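Local coordinates for protein VirX1 (Cyanophage Syn10, PDB 6QGM) that acts as a viral halogenase that iodinates diverse substrates and belongs to the tryptophan halogenase family, whose members are flavin-dependent, at residues 190-196 against 208-213; 343-349 against 361-366. All blocks are in the same frame, centred on the assembly; numbering follows the deposited sequence.

Interaction 1: residues 190-196 against 208-213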
ATOM      1  N   GLN B 190      29.072  40.562   1.923  1.00 71.80           N
ATOM      2  CA  GLN B 190      28.410  41.335   2.999  1.00 76.81           C
ATOM      3  C   GLN B 190      27.391  42.258   2.343  1.00 77.76           C
ATOM      4  O   GLN B 190      27.792  43.067   1.504  1.00 81.27           O
ATOM      5  CB  GLN B 190      29.438  42.150   3.793  1.00 83.37           C
ATOM      6  CG  GLN B 190      30.592  41.349   4.396  1.00 85.43           C
ATOM      7  CD  GLN B 190      30.260  40.672   5.706  1.00 85.61           C
ATOM      8  OE1 GLN B 190      29.563  39.659   5.736  1.00 85.78           O
ATOM      9  NE2 GLN B 190      30.753  41.231   6.800  1.00 85.71           N
ATOM     10  N   GLY B 191      26.109  42.118   2.671  1.00 78.10           N
ATOM     11  CA  GLY B 191      25.048  42.900   2.022  1.00 76.50           C
ATOM     12  C   GLY B 191      23.654  42.440   2.393  1.00 74.82           C
ATOM     13  O   GLY B 191      23.493  41.308   2.860  1.00 72.78           O
ATOM     14  N   LYS B 192      22.696  43.347   2.234  1.00 75.93           N
ATOM     15  CA  LYS B 192      21.240  43.126   2.413  1.00 74.69           C
ATOM     16  C   LYS B 192      20.649  42.893   1.020  1.00 70.87           C
ATOM     17  O   LYS B 192      20.855  43.757   0.149  1.00 72.95           O
ATOM     18  CB  LYS B 192      20.616  44.345   3.106  1.00 79.01           C
ATOM     19  CG  LYS B 192      19.095  44.337   3.203  1.00 80.65           C
ATOM     20  CD  LYS B 192      18.531  45.325   4.168  1.00 82.94           C
ATOM     21  CE  LYS B 192      17.064  45.604   3.930  1.00 84.55           C
ATOM     22  NZ  LYS B 192      16.697  46.910   4.524  1.00 86.74           N
ATOM     23  N   VAL B 193      19.993  41.751   0.813  1.00 66.79           N
ATOM     24  CA  VAL B 193      19.154  41.467  -0.389  1.00 65.84           C
ATOM     25  C   VAL B 193      17.889  42.326  -0.294  1.00 68.28           C
ATOM     26  O   VAL B 193      17.119  42.104   0.658  1.00 68.69           O
ATOM     27  CB  VAL B 193      18.786  39.979  -0.488  1.00 62.27           C
ATOM     28  CG1 VAL B 193      17.815  39.721  -1.630  1.00 61.52           C
ATOM     29  CG2 VAL B 193      20.040  39.133  -0.622  1.00 61.93           C
ATOM     30  N   THR B 194      17.698  43.265  -1.230  1.00 69.84           N
ATOM     31  CA  THR B 194      16.598  44.268  -1.206  1.00 69.76           C
ATOM     32  C   THR B 194      15.524  43.919  -2.239  1.00 68.28           C
ATOM     33  O   THR B 194      14.357  44.246  -1.975  1.00 67.06           O
ATOM     34  CB  THR B 194      17.123  45.696  -1.406  1.00 72.37           C
ATOM     35  OG1 THR B 194      17.671  45.857  -2.717  1.00 72.48           O
ATOM     36  CG2 THR B 194      18.158  46.067  -0.367  1.00 73.63           C
ATOM     37  N   GLY B 195      15.892  43.291  -3.359  1.00 68.53           N
ATOM     38  CA  GLY B 195      14.960  43.005  -4.466  1.00 69.03           C
ATOM     39  C   GLY B 195      15.488  41.942  -5.417  1.00 70.10           C
ATOM     40  O   GLY B 195      16.503  41.268  -5.092  1.00 69.78           O
ATOM     41  N   TYR B 196      14.830  41.807  -6.572  1.00 68.90           N
ATOM     42  CA  TYR B 196      15.119  40.764  -7.593  1.00 68.40           C
ATOM     43  C   TYR B 196      14.580  41.199  -8.950  1.00 65.68           C
ATOM     44  O   TYR B 196      13.756  42.067  -8.996  1.00 64.38           O
ATOM     45  CB  TYR B 196      14.443  39.447  -7.213  1.00 68.25           C
ATOM     46  CG  TYR B 196      12.941  39.508  -7.282  1.00 68.94           C
ATOM     47  CD1 TYR B 196      12.204  39.885  -6.174  1.00 69.55           C
ATOM     48  CD2 TYR B 196      12.250  39.179  -8.432  1.00 69.18           C
ATOM     49  CE1 TYR B 196      10.820  39.935  -6.193  1.00 69.85           C
ATOM     50  CE2 TYR B 196      10.864  39.274  -8.478  1.00 70.32           C
ATOM     51  CZ  TYR B 196      10.147  39.616  -7.349  1.00 70.43           C
ATOM     52  OH  TYR B 196       8.793  39.677  -7.363  1.00 72.35           O
ATOM     53  N   TYR B 208      18.700  37.790 -11.682  1.00 68.66           N
ATOM     54  CA  TYR B 208      19.647  38.152 -10.598  1.00 69.36           C
ATOM     55  C   TYR B 208      18.838  38.593  -9.375  1.00 67.48           C
ATOM     56  O   TYR B 208      17.621  38.805  -9.506  1.00 65.14           O
ATOM     57  CB  TYR B 208      20.619  39.241 -11.055  1.00 72.38           C
ATOM     58  CG  TYR B 208      19.977  40.495 -11.579  1.00 73.70           C
ATOM     59  CD1 TYR B 208      19.642  40.612 -12.914  1.00 76.38           C
ATOM     60  CD2 TYR B 208      19.758  41.586 -10.762  1.00 73.67           C
ATOM     61  CE1 TYR B 208      19.124  41.789 -13.435  1.00 77.58           C
ATOM     62  CE2 TYR B 208      19.245  42.771 -11.265  1.00 77.58           C
ATOM     63  CZ  TYR B 208      18.889  42.862 -12.597  1.00 79.10           C
ATOM     64  OH  TYR B 208      18.352  44.029 -13.062  1.00 81.83           O
ATOM     65  N   ILE B 209      19.484  38.697  -8.214  1.00 67.77           N
ATOM     66  CA  ILE B 209      18.893  39.357  -7.010  1.00 71.79           C
ATOM     67  C   ILE B 209      19.679  40.651  -6.775  1.00 72.53           C
ATOM     68  O   ILE B 209      20.837  40.727  -7.262  1.00 73.25           O
ATOM     69  CB  ILE B 209      18.892  38.426  -5.777  1.00 71.99           C
ATOM     70  CG1 ILE B 209      20.299  37.929  -5.438  1.00 72.07           C
ATOM     71  CG2 ILE B 209      17.910  37.281  -5.973  1.00 71.34           C
ATOM     72  CD1 ILE B 209      20.399  37.222  -4.115  1.00 71.94           C
ATOM     73  N   ILE B 210      19.065  41.615  -6.085  1.00 71.28           N
ATOM     74  CA  ILE B 210      19.662  42.957  -5.842  1.00 71.89           C
ATOM     75  C   ILE B 210      20.158  43.027  -4.396  1.00 73.85           C
ATOM     76  O   ILE B 210      19.396  42.628  -3.472  1.00 75.47           O
ATOM     77  CB  ILE B 210      18.678  44.101  -6.154  1.00 70.77           C
ATOM     78  CG1 ILE B 210      17.821  43.820  -7.379  1.00 70.64           C
ATOM     79  CG2 ILE B 210      19.438  45.412  -6.295  1.00 71.91           C
ATOM     80  CD1 ILE B 210      18.620  43.565  -8.584  1.00 71.93           C
ATOM     81  N   LEU B 211      21.382  43.551  -4.239  1.00 75.36           N
ATOM     82  CA  LEU B 211      22.085  43.791  -2.956  1.00 74.30           C
ATOM     83  C   LEU B 211      22.130  45.297  -2.677  1.00 74.88           C
ATOM     84  O   LEU B 211      22.671  46.033  -3.526  1.00 76.44           O
ATOM     85  CB  LEU B 211      23.498  43.221  -3.080  1.00 74.05           C
ATOM     86  CG  LEU B 211      23.977  42.468  -1.849  1.00 74.41           C
ATOM     87  CD1 LEU B 211      23.347  41.087  -1.806  1.00 74.42           C
ATOM     88  CD2 LEU B 211      25.494  42.375  -1.822  1.00 74.93           C
ATOM     89  N   ASP B 212      21.604  45.730  -1.526  1.00 75.85           N
ATOM     90  CA  ASP B 212      21.665  47.142  -1.054  1.00 78.74           C
ATOM     91  C   ASP B 212      21.127  48.082  -2.143  1.00 78.10           C
ATOM     92  O   ASP B 212      21.741  49.153  -2.360  1.00 80.95           O
ATOM     93  CB  ASP B 212      23.100  47.503  -0.652  1.00 81.11           C
ATOM     94  CG  ASP B 212      23.713  46.527   0.335  1.00 82.53           C
ATOM     95  OD1 ASP B 212      22.987  46.120   1.284  1.00 82.74           O
ATOM     96  OD2 ASP B 212      24.902  46.175   0.138  1.00 83.26           O
ATOM     97  N   GLN B 213      20.041  47.684  -2.815  1.00 76.37           N
ATOM     98  CA  GLN B 213      19.358  48.481  -3.872  1.00 76.58           C
ATOM     99  C   GLN B 213      20.363  48.931  -4.954  1.00 79.22           C
ATOM    100  O   GLN B 213      20.110  49.978  -5.568  1.00 80.19           O
ATOM    101  CB  GLN B 213      18.640  49.671  -3.216  1.00 75.42           C
ATOM    102  CG  GLN B 213      17.274  49.271  -2.670  1.00 75.32           C
ATOM    103  CD  GLN B 213      16.645  50.172  -1.646  1.00 75.94           C
ATOM    104  OE1 GLN B 213      16.511  51.368  -1.876  1.00 77.64           O
ATOM    105  NE2 GLN B 213      16.214  49.584  -0.538  1.00 71.93           N
TER
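V193 puts one methyl group against two side chains of the neighbouring strand: its CG2 lies 4.0 Å from I209 CD1 and equally 4.0 Å from L211 CD1. With CG1 anti to the backbone N (chi1 174°), CG2 lies beside that N and meets both partners. L211 reaches further along with its second methyl, whose CD2 rests 3.9 Å from the CA of G191, where the bare glycine backbone offers a shallow seat for the leucine tip. I35 lies over all three apolar side chains, V10 adds to V193 and I209, and I217 adds to I209 and L211.

The strand is irregular between V193 and G195, where the register shifts by one residue. T194 and G195 both stand across from I210, which accepts from T194 N with its O and gives its own N-H to G195 O. On the face away from V193, I210 CG1 fills the flat hollow over the glycine backbone, 3.6 Å from G195 C. From within the bulge, T194 OG1 takes the N-H of Q213 at 3.0 Å, while Q213 CG leans on the same oxygen at 3.4 Å.

At the end away from the hairpin turn, K192 and D212 are joined by two bonds. D212 N gives to K192 O at 2.7 Å. Returning the bond, D212 OD1 receives K192 N at 2.9 Å on its syn side, 34° out of the carboxylate plane; with CG folded beside the residue's own N (chi1 -53°), amide and carboxylate meet K192 together.

This is an antiparallel hairpin with a classic beta bulge. Strand 215-217 continues it into a meander at the edge of a sheet whose parallel core is consistent with a Rossmann-type FAD-binding domain.

Interaction 2: residues 343-349 against 361-366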
ATOM      1  N   GLY B 343      14.444  26.487  -0.942  1.00 60.08           N
ATOM      2  CA  GLY B 343      14.343  26.743   0.505  1.00 62.33           C
ATOM      3  C   GLY B 343      15.087  25.686   1.296  1.00 64.71           C
ATOM      4  O   GLY B 343      14.802  24.479   1.089  1.00 64.88           O
ATOM      5  N   ILE B 344      16.034  26.113   2.137  1.00 66.52           N
ATOM      6  CA  ILE B 344      16.785  25.242   3.094  1.00 66.55           C
ATOM      7  C   ILE B 344      16.642  25.854   4.490  1.00 65.60           C
ATOM      8  O   ILE B 344      17.013  27.027   4.663  1.00 68.01           O
ATOM      9  CB  ILE B 344      18.265  25.081   2.672  1.00 68.57           C
ATOM     10  CG1 ILE B 344      18.369  24.516   1.247  1.00 68.55           C
ATOM     11  CG2 ILE B 344      19.047  24.247   3.686  1.00 69.19           C
ATOM     12  CD1 ILE B 344      19.655  23.801   0.920  1.00 69.27           C
ATOM     13  N   GLY B 345      16.101  25.091   5.432  1.00 66.42           N
ATOM     14  CA  GLY B 345      15.847  25.510   6.822  1.00 68.59           C
ATOM     15  C   GLY B 345      14.454  26.098   6.978  1.00 70.24           C
ATOM     16  O   GLY B 345      13.517  25.624   6.305  1.00 72.30           O
ATOM     17  N   LEU B 346      14.321  27.125   7.817  1.00 69.93           N
ATOM     18  CA  LEU B 346      13.010  27.656   8.257  1.00 68.81           C
ATOM     19  C   LEU B 346      12.320  28.397   7.107  1.00 68.57           C
ATOM     20  O   LEU B 346      11.088  28.526   7.171  1.00 69.19           O
ATOM     21  CB  LEU B 346      13.220  28.559   9.478  1.00 70.30           C
ATOM     22  CG  LEU B 346      13.855  27.893  10.708  1.00 68.85           C
ATOM     23  CD1 LEU B 346      13.347  28.554  11.981  1.00 69.02           C
ATOM     24  CD2 LEU B 346      13.580  26.394  10.776  1.00 65.92           C
ATOM     25  N   SER B 347      13.066  28.827   6.085  1.00 66.27           N
ATOM     26  CA  SER B 347      12.525  29.435   4.842  1.00 63.46           C
ATOM     27  C   SER B 347      11.572  28.451   4.148  1.00 62.07           C
ATOM     28  O   SER B 347      10.632  28.919   3.477  1.00 65.00           O
ATOM     29  CB  SER B 347      13.633  29.851   3.916  1.00 63.48           C
ATOM     30  OG  SER B 347      14.440  28.741   3.590  1.00 63.91           O
ATOM     31  N   TYR B 348      11.808  27.142   4.295  1.00 58.75           N
ATOM     32  CA  TYR B 348      10.943  26.081   3.704  1.00 56.38           C
ATOM     33  C   TYR B 348       9.903  25.616   4.724  1.00 55.63           C
ATOM     34  O   TYR B 348       8.684  25.683   4.418  1.00 59.10           O
ATOM     35  CB  TYR B 348      11.733  24.878   3.187  1.00 54.38           C
ATOM     36  CG  TYR B 348      10.849  23.677   2.954  1.00 54.80           C
ATOM     37  CD1 TYR B 348       9.878  23.690   1.971  1.00 54.75           C
ATOM     38  CD2 TYR B 348      10.941  22.548   3.740  1.00 55.93           C
ATOM     39  CE1 TYR B 348       9.034  22.617   1.753  1.00 54.89           C
ATOM     40  CE2 TYR B 348      10.105  21.460   3.555  1.00 55.35           C
ATOM     41  CZ  TYR B 348       9.146  21.488   2.557  1.00 55.93           C
ATOM     42  OH  TYR B 348       8.335  20.400   2.367  1.00 53.69           O
ATOM     43  N   GLY B 349      10.347  25.124   5.883  1.00 53.63           N
ATOM     44  CA  GLY B 349       9.458  24.449   6.857  1.00 54.07           C
ATOM     45  C   GLY B 349      10.030  24.443   8.262  1.00 55.19           C
ATOM     46  O   GLY B 349      11.245  24.723   8.444  1.00 59.52           O
ATOM     47  N   THR B 361      14.658  19.924   8.521  1.00 73.68           N
ATOM     48  CA  THR B 361      14.326  20.778   7.355  1.00 72.15           C
ATOM     49  C   THR B 361      15.626  21.215   6.649  1.00 71.16           C
ATOM     50  O   THR B 361      15.566  21.473   5.431  1.00 69.85           O
ATOM     51  CB  THR B 361      13.399  21.910   7.825  1.00 72.55           C
ATOM     52  OG1 THR B 361      13.073  22.714   6.694  1.00 71.07           O
ATOM     53  CG2 THR B 361      13.999  22.773   8.919  1.00 72.33           C
ATOM     54  N   THR B 362      16.759  21.291   7.366  1.00 70.71           N
ATOM     55  CA  THR B 362      18.055  21.820   6.855  1.00 68.77           C
ATOM     56  C   THR B 362      18.923  20.697   6.261  1.00 71.20           C
ATOM     57  O   THR B 362      19.140  20.762   5.033  1.00 70.65           O
ATOM     58  CB  THR B 362      18.805  22.625   7.923  1.00 65.92           C
ATOM     59  OG1 THR B 362      17.883  23.576   8.459  1.00 62.70           O
ATOM     60  CG2 THR B 362      20.039  23.325   7.393  1.00 63.87           C
ATOM     61  N   HIS B 363      19.428  19.738   7.057  1.00 70.36           N
ATOM     62  CA  HIS B 363      20.457  18.761   6.579  1.00 70.78           C
ATOM     63  C   HIS B 363      19.833  17.792   5.568  1.00 69.03           C
ATOM     64  O   HIS B 363      20.567  17.375   4.660  1.00 71.11           O
ATOM     65  CB  HIS B 363      21.229  18.018   7.694  1.00 71.75           C
ATOM     66  CG  HIS B 363      20.401  17.471   8.807  1.00 73.30           C
ATOM     67  ND1 HIS B 363      20.726  17.682  10.132  1.00 75.53           N
ATOM     68  CD2 HIS B 363      19.249  16.766   8.814  1.00 74.30           C
ATOM     69  CE1 HIS B 363      19.821  17.121  10.907  1.00 76.63           C
ATOM     70  NE2 HIS B 363      18.905  16.552  10.120  1.00 76.20           N
ATOM     71  N   GLU B 364      18.540  17.471   5.688  1.00 67.27           N
ATOM     72  CA  GLU B 364      17.809  16.629   4.715  1.00 66.84           C
ATOM     73  C   GLU B 364      17.844  17.314   3.349  1.00 65.02           C
ATOM     74  O   GLU B 364      18.285  16.678   2.375  1.00 67.56           O
ATOM     75  CB  GLU B 364      16.382  16.360   5.202  1.00 69.83           C
ATOM     76  CG  GLU B 364      15.459  15.756   4.155  1.00 71.67           C
ATOM     77  CD  GLU B 364      15.683  14.294   3.816  1.00 74.64           C
ATOM     78  OE1 GLU B 364      16.537  13.611   4.472  1.00 77.80           O
ATOM     79  OE2 GLU B 364      14.993  13.831   2.901  1.00 79.09           O
ATOM     80  N   ASN B 365      17.412  18.567   3.271  1.00 63.51           N
ATOM     81  CA  ASN B 365      17.385  19.333   1.994  1.00 63.54           C
ATOM     82  C   ASN B 365      18.815  19.504   1.461  1.00 62.52           C
ATOM     83  O   ASN B 365      18.984  19.429   0.237  1.00 63.93           O
ATOM     84  CB  ASN B 365      16.630  20.654   2.129  1.00 64.19           C
ATOM     85  CG  ASN B 365      15.128  20.436   2.109  1.00 68.00           C
ATOM     86  OD1 ASN B 365      14.672  19.296   2.203  1.00 70.19           O
ATOM     87  ND2 ASN B 365      14.358  21.506   1.986  1.00 66.56           N
ATOM     88  N   ILE B 366      19.808  19.697   2.333  1.00 58.50           N
ATOM     89  CA  ILE B 366      21.228  19.866   1.914  1.00 55.90           C
ATOM     90  C   ILE B 366      21.691  18.562   1.262  1.00 55.20           C
ATOM     91  O   ILE B 366      22.220  18.628   0.139  1.00 54.44           O
ATOM     92  CB  ILE B 366      22.135  20.295   3.084  1.00 55.56           C
ATOM     93  CG1 ILE B 366      21.819  21.721   3.550  1.00 55.29           C
ATOM     94  CG2 ILE B 366      23.601  20.146   2.695  1.00 54.39           C
ATOM     95  CD1 ILE B 366      22.502  22.139   4.824  1.00 54.43           C
TER
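T361 extends its hydroxyl from the first turn of helix 360-373 to a pair of loop carbonyls: OG1 is 3.0 Å from G345 O and 3.2 Å from G349 O, so the single hydroxyl stands within bonding distance of both. OG1 stands trans to the backbone N (chi1 -179°), which directs it at the loop, where it also meets the edge of the Y348 ring near CD2. G345 O is already engaged by the amides of Y348 and G349, which hold the short turn closed.

One helical turn on, N365 ND2 gives a hydrogen bond to G343 O at 3.1 Å, with the acceptor only 12° out of the amide plane. T362 OG1 lies against G345 CA at 3.3 Å but finds its polar partner in S15 OG, on helix 14-26. Beside these polar links, I344 CG2 packs on I366 CG1 at 3.8 Å, the two side chains crossing at about a right angle, and T19 touches both isoleucines.

Thus a buried glycine-rich turn presents backbone oxygens, and two helix side chains one turn apart address them, so that the join is polar yet uncharged.

How the interactions relate
Followed from the N terminus, the chain first lays down strands 6-10 and 31-36, and in interaction 1 the later segment 208-213 folds back on 190-196, closing a hairpin on the outer side of strand 31-36. After strand 221-224 and the later strands of the second sheet, the chain re-enters the first sheet with 337-338 and 341-343. Interaction 2 closes another short loop there, tying the exit of strand 341-343 to helix 360-373. The two loops follow in series, neither enclosing nor crossing the other. Their centres are 22 Å apart and their nearest atoms about 12 Å. One builds the antiparallel flank next to strand 31-36, whereas the other makes a buried join between loop and helix.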